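Local coordinates for cytoplasmic protein (Cryptococcus neoformans var. grubii serotype A, PDB 7LPO) that probably hydrolyses the beta-glucosidic bond of steryl glucosides, as a sterylglucosidase of glycoside hydrolase family 5, at residues A126-C131 with E261-W266; K219-K224 with D402-L407; A411-I416 with E440-G445; G499-L504 with N564-A569; Y526-K531 with Q550-C555. All blocks are in the same frame, centred on the assembly; numbering follows the deposited sequence.

Contact 1. Residues A126-C131 with E261-W266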
# COMPACT_ATOMS: atom_id res chain seq x y z
N ALA A 126 -14.46 -16.50 3.71
CA ALA A 126 -14.63 -16.81 5.13
C ALA A 126 -14.02 -15.73 6.01
O ALA A 126 -14.61 -15.33 7.02
CB ALA A 126 -14.01 -18.17 5.45
N VAL A 127 -12.83 -15.26 5.66
CA VAL A 127 -12.22 -14.15 6.40
C VAL A 127 -13.10 -12.91 6.31
O VAL A 127 -13.36 -12.24 7.31
CB VAL A 127 -10.80 -13.87 5.88
CG1 VAL A 127 -10.23 -12.61 6.55
CG2 VAL A 127 -9.90 -15.07 6.12
N LEU A 128 -13.60 -12.60 5.11
CA LEU A 128 -14.46 -11.43 4.97
C LEU A 128 -15.72 -11.56 5.82
O LEU A 128 -16.20 -10.57 6.38
CB LEU A 128 -14.82 -11.23 3.50
CG LEU A 128 -13.63 -10.88 2.61
CD1 LEU A 128 -14.04 -10.79 1.15
CD2 LEU A 128 -12.98 -9.57 3.09
N ARG A 129 -16.26 -12.77 5.95
CA ARG A 129 -17.45 -12.95 6.77
C ARG A 129 -17.19 -12.60 8.23
O ARG A 129 -18.03 -11.96 8.87
CB ARG A 129 -17.96 -14.39 6.65
CG ARG A 129 -18.70 -14.67 5.35
CD ARG A 129 -19.72 -15.78 5.53
NE ARG A 129 -19.87 -16.58 4.32
CZ ARG A 129 -20.68 -16.27 3.31
NH1 ARG A 129 -21.42 -15.16 3.37
NH2 ARG A 129 -20.75 -17.07 2.25
N LYS A 130 -16.04 -13.01 8.76
CA LYS A 130 -15.71 -12.65 10.14
C LYS A 130 -15.48 -11.15 10.28
O LYS A 130 -15.88 -10.55 11.29
CB LYS A 130 -14.47 -13.42 10.61
CG LYS A 130 -14.77 -14.85 11.00
CD LYS A 130 -13.61 -15.49 11.75
CE LYS A 130 -14.08 -16.65 12.61
NZ LYS A 130 -15.07 -16.23 13.64
N CYS A 131 -14.83 -10.52 9.30
CA CYS A 131 -14.72 -9.06 9.33
C CYS A 131 -16.09 -8.41 9.42
O CYS A 131 -16.28 -7.43 10.16
CB CYS A 131 -13.97 -8.55 8.10
SG CYS A 131 -12.27 -9.18 7.98
N GLU A 261 -22.25 -3.72 2.22
CA GLU A 261 -22.35 -3.67 3.67
C GLU A 261 -20.99 -3.86 4.33
O GLU A 261 -20.68 -3.23 5.34
CB GLU A 261 -23.33 -4.73 4.17
CG GLU A 261 -23.46 -4.80 5.69
CD GLU A 261 -24.59 -5.70 6.15
OE1 GLU A 261 -25.18 -6.43 5.31
OE2 GLU A 261 -24.90 -5.68 7.36
N CYS A 262 -20.16 -4.74 3.76
CA CYS A 262 -18.81 -4.96 4.27
C CYS A 262 -17.78 -4.56 3.23
O CYS A 262 -17.04 -3.60 3.44
CB CYS A 262 -18.64 -6.41 4.70
SG CYS A 262 -16.97 -6.83 5.21
N VAL A 263 -17.72 -5.26 2.10
CA VAL A 263 -16.78 -4.97 1.02
C VAL A 263 -17.35 -3.78 0.25
O VAL A 263 -18.28 -3.93 -0.53
CB VAL A 263 -16.55 -6.17 0.12
CG1 VAL A 263 -15.64 -5.80 -1.05
CG2 VAL A 263 -15.97 -7.33 0.92
N ILE A 264 -16.80 -2.59 0.48
CA ILE A 264 -17.38 -1.40 -0.12
C ILE A 264 -16.79 -1.05 -1.47
O ILE A 264 -17.39 -0.26 -2.21
CB ILE A 264 -17.25 -0.21 0.84
CG1 ILE A 264 -15.79 0.17 1.06
CG2 ILE A 264 -17.92 -0.53 2.17
CD1 ILE A 264 -15.60 1.40 1.99
N GLY A 265 -15.63 -1.60 -1.82
CA GLY A 265 -15.02 -1.24 -3.09
C GLY A 265 -13.71 -1.97 -3.29
O GLY A 265 -13.29 -2.80 -2.48
N TRP A 266 -13.05 -1.62 -4.40
CA TRP A 266 -11.83 -2.28 -4.82
C TRP A 266 -10.77 -1.24 -5.14
O TRP A 266 -11.05 -0.25 -5.84
CB TRP A 266 -12.09 -3.17 -6.05
CG TRP A 266 -13.04 -4.29 -5.76
CD1 TRP A 266 -14.38 -4.19 -5.57
CD2 TRP A 266 -12.72 -5.68 -5.62
NE1 TRP A 266 -14.92 -5.42 -5.32
CE2 TRP A 266 -13.92 -6.35 -5.35
CE3 TRP A 266 -11.54 -6.41 -5.71
CZ2 TRP A 266 -13.98 -7.72 -5.14
CZ3 TRP A 266 -11.59 -7.77 -5.51
CH2 TRP A 266 -12.80 -8.42 -5.23

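Contact 2. Residues K219-K224 with D402-L407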
# COMPACT_ATOMS: atom_id res chain seq x y z
N LYS A 219 2.53 -3.30 -26.41
CA LYS A 219 2.11 -3.10 -27.80
C LYS A 219 2.82 -1.92 -28.45
O LYS A 219 2.90 -1.85 -29.68
CB LYS A 219 0.59 -2.89 -27.86
CG LYS A 219 -0.22 -4.15 -27.62
CD LYS A 219 -1.72 -3.89 -27.69
CE LYS A 219 -2.25 -3.37 -26.37
NZ LYS A 219 -3.75 -3.48 -26.26
N THR A 220 3.33 -0.99 -27.66
CA THR A 220 4.03 0.18 -28.17
C THR A 220 5.53 -0.05 -28.30
O THR A 220 6.13 0.33 -29.32
CB THR A 220 3.78 1.38 -27.25
OG1 THR A 220 2.38 1.67 -27.22
CG2 THR A 220 4.56 2.63 -27.69
N TYR A 221 6.15 -0.69 -27.31
CA TYR A 221 7.60 -0.80 -27.24
C TYR A 221 8.13 -2.19 -27.49
O TYR A 221 9.33 -2.32 -27.78
CB TYR A 221 8.09 -0.32 -25.86
CG TYR A 221 7.72 1.12 -25.60
CD1 TYR A 221 8.27 2.14 -26.36
CD2 TYR A 221 6.79 1.46 -24.63
CE1 TYR A 221 7.91 3.47 -26.14
CE2 TYR A 221 6.43 2.76 -24.41
CZ TYR A 221 6.99 3.76 -25.16
OH TYR A 221 6.62 5.08 -24.94
N ALA A 222 7.30 -3.23 -27.41
CA ALA A 222 7.72 -4.60 -27.73
C ALA A 222 6.69 -5.25 -28.65
O ALA A 222 6.10 -6.28 -28.32
CB ALA A 222 7.90 -5.43 -26.45
N PRO A 223 6.45 -4.66 -29.83
CA PRO A 223 5.40 -5.19 -30.72
C PRO A 223 5.64 -6.62 -31.20
O PRO A 223 4.68 -7.32 -31.57
CB PRO A 223 5.41 -4.21 -31.90
CG PRO A 223 6.77 -3.50 -31.81
CD PRO A 223 7.07 -3.43 -30.35
N LYS A 224 6.88 -7.08 -31.21
CA LYS A 224 7.17 -8.43 -31.65
C LYS A 224 6.83 -9.49 -30.61
O LYS A 224 6.89 -10.69 -30.93
CB LYS A 224 8.65 -8.56 -32.01
CG LYS A 224 9.09 -7.71 -33.16
CD LYS A 224 10.60 -7.72 -33.31
CE LYS A 224 11.05 -6.54 -34.16
NZ LYS A 224 12.37 -6.78 -34.77
N ASP A 402 -1.15 8.96 -17.98
CA ASP A 402 -2.30 9.26 -18.82
C ASP A 402 -2.43 8.28 -19.98
O ASP A 402 -3.55 7.97 -20.41
CB ASP A 402 -2.23 10.68 -19.40
CG ASP A 402 -1.96 11.74 -18.36
OD1 ASP A 402 -2.34 11.55 -17.18
OD2 ASP A 402 -1.37 12.77 -18.73
N ASP A 403 -1.32 7.80 -20.53
CA ASP A 403 -1.37 7.02 -21.76
C ASP A 403 -1.44 5.52 -21.54
O ASP A 403 -1.94 4.80 -22.41
CB ASP A 403 -0.15 7.33 -22.63
CG ASP A 403 -0.05 8.79 -22.99
OD1 ASP A 403 -1.10 9.47 -23.01
OD2 ASP A 403 1.08 9.26 -23.24
N PHE A 404 -0.93 5.02 -20.41
CA PHE A 404 -0.81 3.57 -20.24
C PHE A 404 -1.46 3.10 -18.94
O PHE A 404 -2.22 2.12 -18.95
CB PHE A 404 0.66 3.16 -20.28
CG PHE A 404 1.32 3.44 -21.61
CD1 PHE A 404 0.89 2.79 -22.75
CD2 PHE A 404 2.36 4.34 -21.71
CE1 PHE A 404 1.48 3.04 -23.97
CE2 PHE A 404 2.96 4.59 -22.95
CZ PHE A 404 2.52 3.93 -24.07
N TRP A 405 -1.19 3.77 -17.83
CA TRP A 405 -1.84 3.37 -16.59
C TRP A 405 -3.35 3.56 -16.67
O TRP A 405 -4.12 2.67 -16.29
CB TRP A 405 -1.28 4.14 -15.39
CG TRP A 405 -1.97 3.72 -14.15
CD1 TRP A 405 -1.70 2.62 -13.38
CD2 TRP A 405 -3.10 4.34 -13.55
NE1 TRP A 405 -2.58 2.54 -12.33
CE2 TRP A 405 -3.46 3.58 -12.42
CE3 TRP A 405 -3.86 5.47 -13.87
CZ2 TRP A 405 -4.52 3.93 -11.59
CZ3 TRP A 405 -4.92 5.82 -13.04
CH2 TRP A 405 -5.23 5.04 -11.92
N ALA A 406 -3.79 4.71 -17.16
CA ALA A 406 -5.22 5.00 -17.17
C ALA A 406 -5.97 4.01 -18.05
O ALA A 406 -7.08 3.58 -17.72
CB ALA A 406 -5.47 6.43 -17.64
N LEU A 407 -5.36 3.61 -19.17
CA LEU A 407 -5.99 2.65 -20.06
C LEU A 407 -6.17 1.30 -19.37
O LEU A 407 -7.22 0.67 -19.48
CB LEU A 407 -5.16 2.50 -21.33
CG LEU A 407 -5.71 1.61 -22.45
CD1 LEU A 407 -7.14 1.97 -22.81
CD2 LEU A 407 -4.79 1.74 -23.66

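Contact 3. Residues A411-I416 with E440-G445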
# COMPACT_ATOMS: atom_id res chain seq x y z
N ALA A 411 -10.04 -0.81 -18.18
CA ALA A 411 -10.32 -2.24 -18.30
C ALA A 411 -10.53 -2.88 -16.93
O ALA A 411 -11.47 -3.66 -16.73
CB ALA A 411 -9.17 -2.94 -19.04
N TYR A 412 -9.64 -2.58 -15.98
CA TYR A 412 -9.77 -3.15 -14.64
C TYR A 412 -11.08 -2.73 -14.00
O TYR A 412 -11.85 -3.57 -13.52
CB TYR A 412 -8.58 -2.73 -13.77
CG TYR A 412 -8.70 -3.14 -12.32
CD1 TYR A 412 -8.37 -4.42 -11.92
CD2 TYR A 412 -9.14 -2.24 -11.35
CE1 TYR A 412 -8.47 -4.81 -10.61
CE2 TYR A 412 -9.26 -2.64 -10.02
CZ TYR A 412 -8.92 -3.93 -9.66
OH TYR A 412 -9.01 -4.35 -8.35
N SER A 413 -11.36 -1.42 -13.99
CA SER A 413 -12.52 -0.92 -13.26
C SER A 413 -13.83 -1.43 -13.86
O SER A 413 -14.78 -1.71 -13.12
CB SER A 413 -12.49 0.61 -13.22
OG SER A 413 -12.61 1.18 -14.52
N SER A 414 -13.89 -1.58 -15.18
CA SER A 414 -15.09 -2.14 -15.79
C SER A 414 -15.35 -3.56 -15.32
O SER A 414 -16.50 -3.95 -15.08
CB SER A 414 -14.98 -2.12 -17.32
OG SER A 414 -14.85 -0.80 -17.78
N ARG A 415 -14.29 -4.37 -15.19
CA ARG A 415 -14.48 -5.74 -14.73
C ARG A 415 -14.98 -5.76 -13.29
O ARG A 415 -15.86 -6.56 -12.95
CB ARG A 415 -13.18 -6.54 -14.84
CG ARG A 415 -13.34 -8.01 -14.41
CD ARG A 415 -14.27 -8.77 -15.37
NE ARG A 415 -13.82 -8.52 -16.74
CZ ARG A 415 -12.88 -9.23 -17.36
NH1 ARG A 415 -12.31 -10.26 -16.74
NH2 ARG A 415 -12.51 -8.90 -18.59
N ILE A 416 -14.43 -4.90 -12.44
CA ILE A 416 -14.88 -4.85 -11.05
C ILE A 416 -16.37 -4.59 -10.98
O ILE A 416 -17.11 -5.26 -10.25
CB ILE A 416 -14.09 -3.79 -10.26
CG1 ILE A 416 -12.63 -4.21 -10.09
CG2 ILE A 416 -14.78 -3.50 -8.93
CD1 ILE A 416 -12.40 -5.44 -9.25
N GLU A 440 -16.15 10.47 -16.11
CA GLU A 440 -17.31 10.17 -15.29
C GLU A 440 -18.08 8.97 -15.82
O GLU A 440 -18.80 8.32 -15.05
CB GLU A 440 -18.25 11.39 -15.21
CG GLU A 440 -18.02 12.31 -14.02
CD GLU A 440 -17.94 11.58 -12.68
OE1 GLU A 440 -16.97 11.84 -11.94
OE2 GLU A 440 -18.82 10.74 -12.39
N SER A 441 -17.96 8.66 -17.11
CA SER A 441 -18.63 7.48 -17.65
C SER A 441 -18.13 6.20 -17.00
O SER A 441 -18.81 5.17 -17.09
CB SER A 441 -18.43 7.39 -19.17
OG SER A 441 -17.09 7.66 -19.55
N PHE A 442 -16.97 6.24 -16.34
CA PHE A 442 -16.45 5.11 -15.58
C PHE A 442 -16.50 5.34 -14.08
O PHE A 442 -16.72 4.39 -13.32
CB PHE A 442 -15.01 4.80 -16.00
CG PHE A 442 -14.89 4.17 -17.35
CD1 PHE A 442 -15.17 4.89 -18.49
CD2 PHE A 442 -14.48 2.85 -17.48
CE1 PHE A 442 -15.06 4.31 -19.74
CE2 PHE A 442 -14.37 2.26 -18.73
CZ PHE A 442 -14.66 2.99 -19.86
N LEU A 443 -16.27 6.57 -13.62
CA LEU A 443 -16.37 6.85 -12.19
C LEU A 443 -17.81 6.75 -11.71
O LEU A 443 -18.09 6.09 -10.70
CB LEU A 443 -15.81 8.24 -11.90
CG LEU A 443 -14.32 8.44 -12.13
CD1 LEU A 443 -13.94 9.88 -11.84
CD2 LEU A 443 -13.52 7.49 -11.27
N LYS A 444 -18.73 7.41 -12.42
CA LYS A 444 -20.17 7.33 -12.16
C LYS A 444 -20.50 7.71 -10.72
O LYS A 444 -21.35 7.09 -10.08
CB LYS A 444 -20.70 5.93 -12.48
CG LYS A 444 -20.69 5.57 -13.96
CD LYS A 444 -21.45 4.25 -14.22
CE LYS A 444 -21.47 3.90 -15.70
NZ LYS A 444 -22.02 2.53 -15.96
N GLY A 445 -19.82 8.74 -10.21
CA GLY A 445 -20.13 9.27 -8.90
C GLY A 445 -19.89 8.33 -7.75
O GLY A 445 -20.51 8.48 -6.69
O HOH W 1 -16.03 1.69 -14.08

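Contact 4. Residues G499-L504 with N564-A569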
# COMPACT_ATOMS: atom_id res chain seq x y z
N GLY A 499 1.33 19.21 6.03
CA GLY A 499 1.19 19.92 4.77
C GLY A 499 1.34 19.01 3.56
O GLY A 499 0.67 19.22 2.54
N GLU A 500 2.20 17.99 3.66
CA GLU A 500 2.32 17.04 2.56
C GLU A 500 1.02 16.27 2.35
O GLU A 500 0.60 16.04 1.21
CB GLU A 500 3.47 16.07 2.83
CG GLU A 500 4.85 16.70 2.70
CD GLU A 500 5.97 15.65 2.77
OE1 GLU A 500 6.38 15.29 3.89
OE2 GLU A 500 6.44 15.20 1.71
N LEU A 501 0.36 15.85 3.42
CA LEU A 501 -0.90 15.14 3.25
C LEU A 501 -1.97 16.06 2.66
O LEU A 501 -2.87 15.59 1.95
CB LEU A 501 -1.38 14.56 4.58
CG LEU A 501 -0.85 13.19 5.03
CD1 LEU A 501 -1.30 12.13 4.06
CD2 LEU A 501 0.67 13.21 5.16
N ALA A 502 -1.90 17.36 2.95
CA ALA A 502 -2.87 18.29 2.38
C ALA A 502 -2.71 18.39 0.87
O ALA A 502 -3.69 18.61 0.15
CB ALA A 502 -2.71 19.67 3.02
N VAL A 503 -1.48 18.24 0.36
CA VAL A 503 -1.26 18.28 -1.08
C VAL A 503 -1.96 17.11 -1.76
O VAL A 503 -2.56 17.26 -2.83
CB VAL A 503 0.25 18.29 -1.39
CG1 VAL A 503 0.52 18.00 -2.86
CG2 VAL A 503 0.87 19.63 -0.97
N LEU A 504 -1.89 15.93 -1.15
CA LEU A 504 -2.54 14.77 -1.75
C LEU A 504 -4.05 14.92 -1.72
O LEU A 504 -4.74 14.53 -2.67
CB LEU A 504 -2.13 13.50 -1.01
CG LEU A 504 -0.68 13.04 -1.12
CD1 LEU A 504 -0.54 11.72 -0.37
CD2 LEU A 504 -0.24 12.90 -2.55
N ASN A 564 -6.90 18.24 7.58
CA ASN A 564 -7.04 17.21 6.57
C ASN A 564 -8.19 16.26 6.90
O ASN A 564 -8.98 15.92 6.03
CB ASN A 564 -5.72 16.43 6.42
CG ASN A 564 -4.59 17.32 5.92
OD1 ASN A 564 -4.81 18.26 5.17
ND2 ASN A 564 -3.36 17.00 6.32
N CYS A 565 -8.28 15.82 8.16
CA CYS A 565 -9.36 14.94 8.62
C CYS A 565 -9.56 13.75 7.69
O CYS A 565 -10.67 13.46 7.22
CB CYS A 565 -10.66 15.74 8.77
SG CYS A 565 -10.63 17.01 10.08
N LEU A 566 -8.48 13.01 7.46
CA LEU A 566 -8.44 12.02 6.40
C LEU A 566 -8.86 10.63 6.85
O LEU A 566 -8.75 10.26 8.03
CB LEU A 566 -7.03 11.94 5.81
CG LEU A 566 -6.64 12.97 4.75
CD1 LEU A 566 -5.12 12.99 4.59
CD2 LEU A 566 -7.31 12.66 3.43
N ASN A 567 -9.37 9.86 5.89
CA ASN A 567 -9.48 8.42 6.02
C ASN A 567 -8.12 7.79 5.77
O ASN A 567 -7.30 8.31 5.00
CB ASN A 567 -10.51 7.88 5.03
CG ASN A 567 -11.82 8.65 5.06
OD1 ASN A 567 -12.59 8.56 6.02
ND2 ASN A 567 -12.09 9.39 4.00
N TYR A 568 -7.86 6.66 6.43
CA TYR A 568 -6.59 6.01 6.14
C TYR A 568 -6.54 4.58 6.65
O TYR A 568 -7.34 4.17 7.49
CB TYR A 568 -5.41 6.79 6.72
CG TYR A 568 -5.45 7.02 8.23
CD1 TYR A 568 -5.10 6.01 9.11
CD2 TYR A 568 -5.82 8.24 8.75
CE1 TYR A 568 -5.12 6.21 10.47
CE2 TYR A 568 -5.83 8.46 10.13
CZ TYR A 568 -5.49 7.44 10.98
OH TYR A 568 -5.51 7.65 12.33
N ALA A 569 -5.59 3.83 6.10
CA ALA A 569 -5.29 2.46 6.49
C ALA A 569 -3.80 2.39 6.80
O ALA A 569 -2.97 2.58 5.92
CB ALA A 569 -5.66 1.47 5.38

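Contact 5. Residues Y526-K531 with Q550-C555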
# COMPACT_ATOMS: atom_id res chain seq x y z
N TYR A 526 9.36 -0.05 13.00
CA TYR A 526 9.55 -0.29 14.42
C TYR A 526 10.93 -0.82 14.76
O TYR A 526 11.34 -0.74 15.92
CB TYR A 526 8.48 -1.27 14.92
CG TYR A 526 7.14 -0.61 15.16
CD1 TYR A 526 6.86 0.01 16.36
CD2 TYR A 526 6.17 -0.58 14.17
CE1 TYR A 526 5.65 0.63 16.58
CE2 TYR A 526 4.95 0.05 14.39
CZ TYR A 526 4.70 0.65 15.60
OH TYR A 526 3.50 1.24 15.84
N ASP A 527 11.67 -1.33 13.77
CA ASP A 527 13.02 -1.84 14.00
C ASP A 527 14.07 -0.73 13.96
O ASP A 527 15.16 -0.92 13.42
CB ASP A 527 13.36 -2.93 12.98
CG ASP A 527 13.18 -2.48 11.53
OD1 ASP A 527 12.33 -1.61 11.26
OD2 ASP A 527 13.88 -3.04 10.65
N MET A 528 13.75 0.42 14.54
CA MET A 528 14.66 1.55 14.55
C MET A 528 15.86 1.29 15.45
O MET A 528 15.80 0.51 16.40
CB MET A 528 13.97 2.80 15.08
CG MET A 528 12.79 3.23 14.30
SD MET A 528 12.12 4.69 15.08
CE MET A 528 11.01 5.25 13.78
N ASP A 529 16.97 1.98 15.14
CA ASP A 529 18.11 2.06 16.05
C ASP A 529 18.73 0.69 16.30
O ASP A 529 19.08 0.34 17.43
CB ASP A 529 17.71 2.72 17.37
CG ASP A 529 17.17 4.12 17.18
OD1 ASP A 529 17.84 4.92 16.50
OD2 ASP A 529 16.07 4.43 17.70
N ASP A 530 18.87 -0.09 15.23
CA ASP A 530 19.43 -1.43 15.32
C ASP A 530 18.65 -2.28 16.32
O ASP A 530 19.21 -3.11 17.03
CB ASP A 530 20.91 -1.38 15.68
CG ASP A 530 21.73 -0.61 14.66
OD1 ASP A 530 21.46 -0.74 13.45
OD2 ASP A 530 22.65 0.13 15.07
N LYS A 531 17.33 -2.06 16.38
CA LYS A 531 16.42 -2.87 17.18
C LYS A 531 16.69 -2.71 18.67
O LYS A 531 16.53 -3.65 19.46
CB LYS A 531 16.49 -4.33 16.76
CG LYS A 531 16.26 -4.57 15.27
CD LYS A 531 16.20 -6.06 14.94
CE LYS A 531 15.88 -6.30 13.47
NZ LYS A 531 15.74 -7.77 13.19
N GLN A 550 7.11 6.03 18.75
CA GLN A 550 5.89 6.72 19.12
C GLN A 550 5.84 8.12 18.50
O GLN A 550 4.82 8.51 17.92
CB GLN A 550 5.78 6.80 20.63
CG GLN A 550 4.52 7.46 21.13
CD GLN A 550 4.27 7.18 22.60
OE1 GLN A 550 4.05 8.11 23.37
NE2 GLN A 550 4.32 5.92 22.99
N LYS A 551 6.93 8.88 18.62
CA LYS A 551 6.96 10.21 18.01
C LYS A 551 6.78 10.11 16.49
O LYS A 551 5.99 10.87 15.90
CB LYS A 551 8.27 10.92 18.34
CG LYS A 551 8.45 11.27 19.81
CD LYS A 551 9.69 12.15 19.99
CE LYS A 551 10.41 11.86 21.30
NZ LYS A 551 9.50 11.97 22.48
N ALA A 552 7.52 9.22 15.85
CA ALA A 552 7.40 9.06 14.40
C ALA A 552 5.97 8.71 14.01
O ALA A 552 5.38 9.34 13.13
CB ALA A 552 8.37 7.99 13.90
N MET A 553 5.40 7.70 14.66
CA MET A 553 4.02 7.29 14.42
C MET A 553 3.06 8.46 14.63
O MET A 553 2.18 8.71 13.81
CB MET A 553 3.65 6.14 15.36
CG MET A 553 2.32 5.49 15.10
SD MET A 553 2.37 4.32 13.71
CE MET A 553 1.32 5.10 12.60
N ASP A 554 3.21 9.17 15.76
CA ASP A 554 2.30 10.26 16.09
C ASP A 554 2.40 11.41 15.09
O ASP A 554 1.39 12.06 14.80
CB ASP A 554 2.60 10.75 17.51
CG ASP A 554 1.63 11.82 17.99
OD1 ASP A 554 0.41 11.67 17.80
OD2 ASP A 554 2.10 12.82 18.57
N CYS A 555 3.60 11.67 14.56
CA CYS A 555 3.74 12.68 13.51
C CYS A 555 2.98 12.28 12.24
O CYS A 555 2.24 13.08 11.66
CB CYS A 555 5.22 12.89 13.19
SG CYS A 555 5.50 13.95 11.76

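Contact 1. Residues A126-C131 with E261-W266
The buried Leu-128 and Val-263 lie across each other at about a right angle, methyl against methyl. The leucine leaves its helix pointing at the strand, and with CG anti to the carbonyl carbon (chi1 -65°) and chi2 extended it delivers CD1 to within 4.0 Å of Val-263 CG2. That valine methyl is the branch beside its own backbone N. Helix 118-133 here packs on parallel strand 263-267 of the (beta/alpha)8 barrel expected of this family, and Met-140 of the neighbouring strand 137-143 touches both side chains, while Ile-251 of helix 232-254 touches the leucine. One residue before the strand, Cys-262, also buried, adds a second touch: SG, turned anti to the backbone N (chi1 175°), stands 4.0 Å from the carbonyl O of Leu-128, a van der Waals distance.

Contact 2. Residues K219-K224 with D402-L407
Thr-220, in the last turn of helix 206-221, meets Phe-404 with its hydroxyl and not its methyl. OG1 lies beside the backbone N (chi1 -61°), which brings it to the edge of the phenylalanine ring, near the ring plane, 3.6 Å from Phe-404 CE1 and 3.9 Å from Phe-404 CZ. The other branch, CG2, turns to the next residue along and sits 3.6 Å above the plane of the Tyr-221 ring, over its centre. Tyr-221 then reaches the same phenylalanine, its CE2 lying 4.1 Å from Phe-404 CZ, the two aromatic side chains crossing obliquely. The tyrosine hydroxyl is held by the carbonyl O of Thr-389, which fixes the far end of the ring. Phe-404 projects from helix 400-419 at a wider pi-type turn spanning 402-405, and it also packs on Phe-216 and Ala-217, about one turn earlier in the threonine's helix. The link between the two helices is thus mostly apolar. An oxygen at the rim of an aromatic ring faces its slightly positive C-H groups, so the threonine hydroxyl probably makes a mildly favourable electrostatic contact.

Contact 3. Residues A411-I416 with E440-G445
A ring set against two consecutive serines joins the short helix 440-443 to the long helix 400-419, on a partly buried flank of the fold. Phe-442 supplies the ring. Its CD2 corner comes 3.9 Å from Ser-413 OG, which lies at the ring edge near the plane, and its CE2 is 3.2 Å from Ser-414 OG, a close approach from an oblique direction. The two hydroxyls reach the ring by different rotations: Ser-413 OG stands between the backbone N and the carbonyl carbon (chi1 64°), whereas Ser-414 OG lies beside the backbone N. Both are already bonded within their own helix, Ser-413 to the carbonyls of Trp-409 and Leu-410, Ser-414 to that of Leu-410. A water adds a polar bridge, donating to Phe-442 O at 2.9 Å and more weakly to Ser-413 OG. Just past the end of the short helix, Gly-445 N donates to the syn lone pair of Glu-440 OE2 at 3.1 Å, through a bent bond of 138°. Helix 400-419 precedes strand 424-427, and helix 440-443 lies between that strand and strand 447-449, consistent with the outer helical layer of the (beta/alpha)8 barrel expected of this family.

Contact 4. Residues G499-L504 with N564-A569
Helix 490-512 runs past the turn that leads into strand 567-570, and the backbones come nearest at Ala-502 and Asn-564, whose CA atoms are 6.0 Å apart. Asn-564 presents its amide to the helix, CG lying beside the backbone N and opposite the carbonyl carbon (chi1 -64°). OD1 approaches Ala-502 at 3.3 Å from CB, while ND2 lies 3.6 Å from Leu-501 CB, so the two ends of the amide straddle neighbouring residues of one turn. The rotation of that amide is set from outside the contact: ND2 donates to the carbonyl of Ala-559, at the end of helix 547-559, and to that of Gln-498, in the same helix as the alanine. Two residues on, Leu-566 also points at the helix and meets Leu-501 at a slant, CD1 of Leu-566 lying 4.0 Å from CD1 of Leu-501. Val-519 of strand 518-522 touches both leucines, placing them in the apolar layer between the barrel strands and an outer helix. The contact therefore divides into a leucine pair held by dispersion and a buried amide whose nitrogen is gripped by two carbonyls. Since those carbonyls belong to two different helices, Asn-564 in effect ties both to the turn before the strand.

Contact 5. Residues Y526-K531 with Q550-C555
Tyr-526 and Met-528 carry one side of this contact, and each meets a single residue of helix 547-559. The tyrosine reaches with the end of its side chain: OH lies 3.9 Å from Met-553 SD. Met-553 leaves the helix with CG anti to the backbone N (chi1 -172°) and then bends at chi2 (79°), which brings SD to the hydroxyl. The contact is made by the phenol oxygen rather than by the ring, which has another partner, Arg-660, in a cation-pi interaction. Met-528 behaves differently. Its first bond heads toward the helix and the chain is extended beyond CG, so that the terminal CE touches Ala-552 CB at 3.8 Å. Thr-458 of helix 456-461 touches both Met-528 and Ala-552, while Ala-664 of helix 662-665 packs on Met-553 and Phe-665 on Tyr-526. After Met-528 the backbone coils through three residues of positive phi, Asp-529 to Lys-531, a short left-handed turn bonded from Lys-531 N to Met-528 O at 3.0 Å. The loop follows strand 518-522, and helix 547-559 leads on to strand 567-570, which pairs parallel with strand 518-522. This is consistent with a beta-alpha-beta unit of the (beta/alpha)8 barrel expected of the family, with a long loop between strand and helix packed back onto that helix.

In the fold
From the N terminus, contact 1 closes the first long loop, bringing helix 118-133 to strand 263-267. Contact 2 opens inside that loop, at 219-224, and closes beyond it at 402-407, so the two cross. Helix 400-419 then serves contact 3 as well, which closes a short loop across strand 424-427; through Ile-416 and Tyr-412 it touches Trp-266 of contact 1. The last pair is nested: contact 5 lies within the loop closed by contact 4. Contact 1 joins a helix to a barrel strand, contact 4 a helix to the turn leading into one, and contacts 2 and 3 helices to one another. Contact 5, across the chain's centre from those two, packs the loop after strand 518-522 onto helix 547-559.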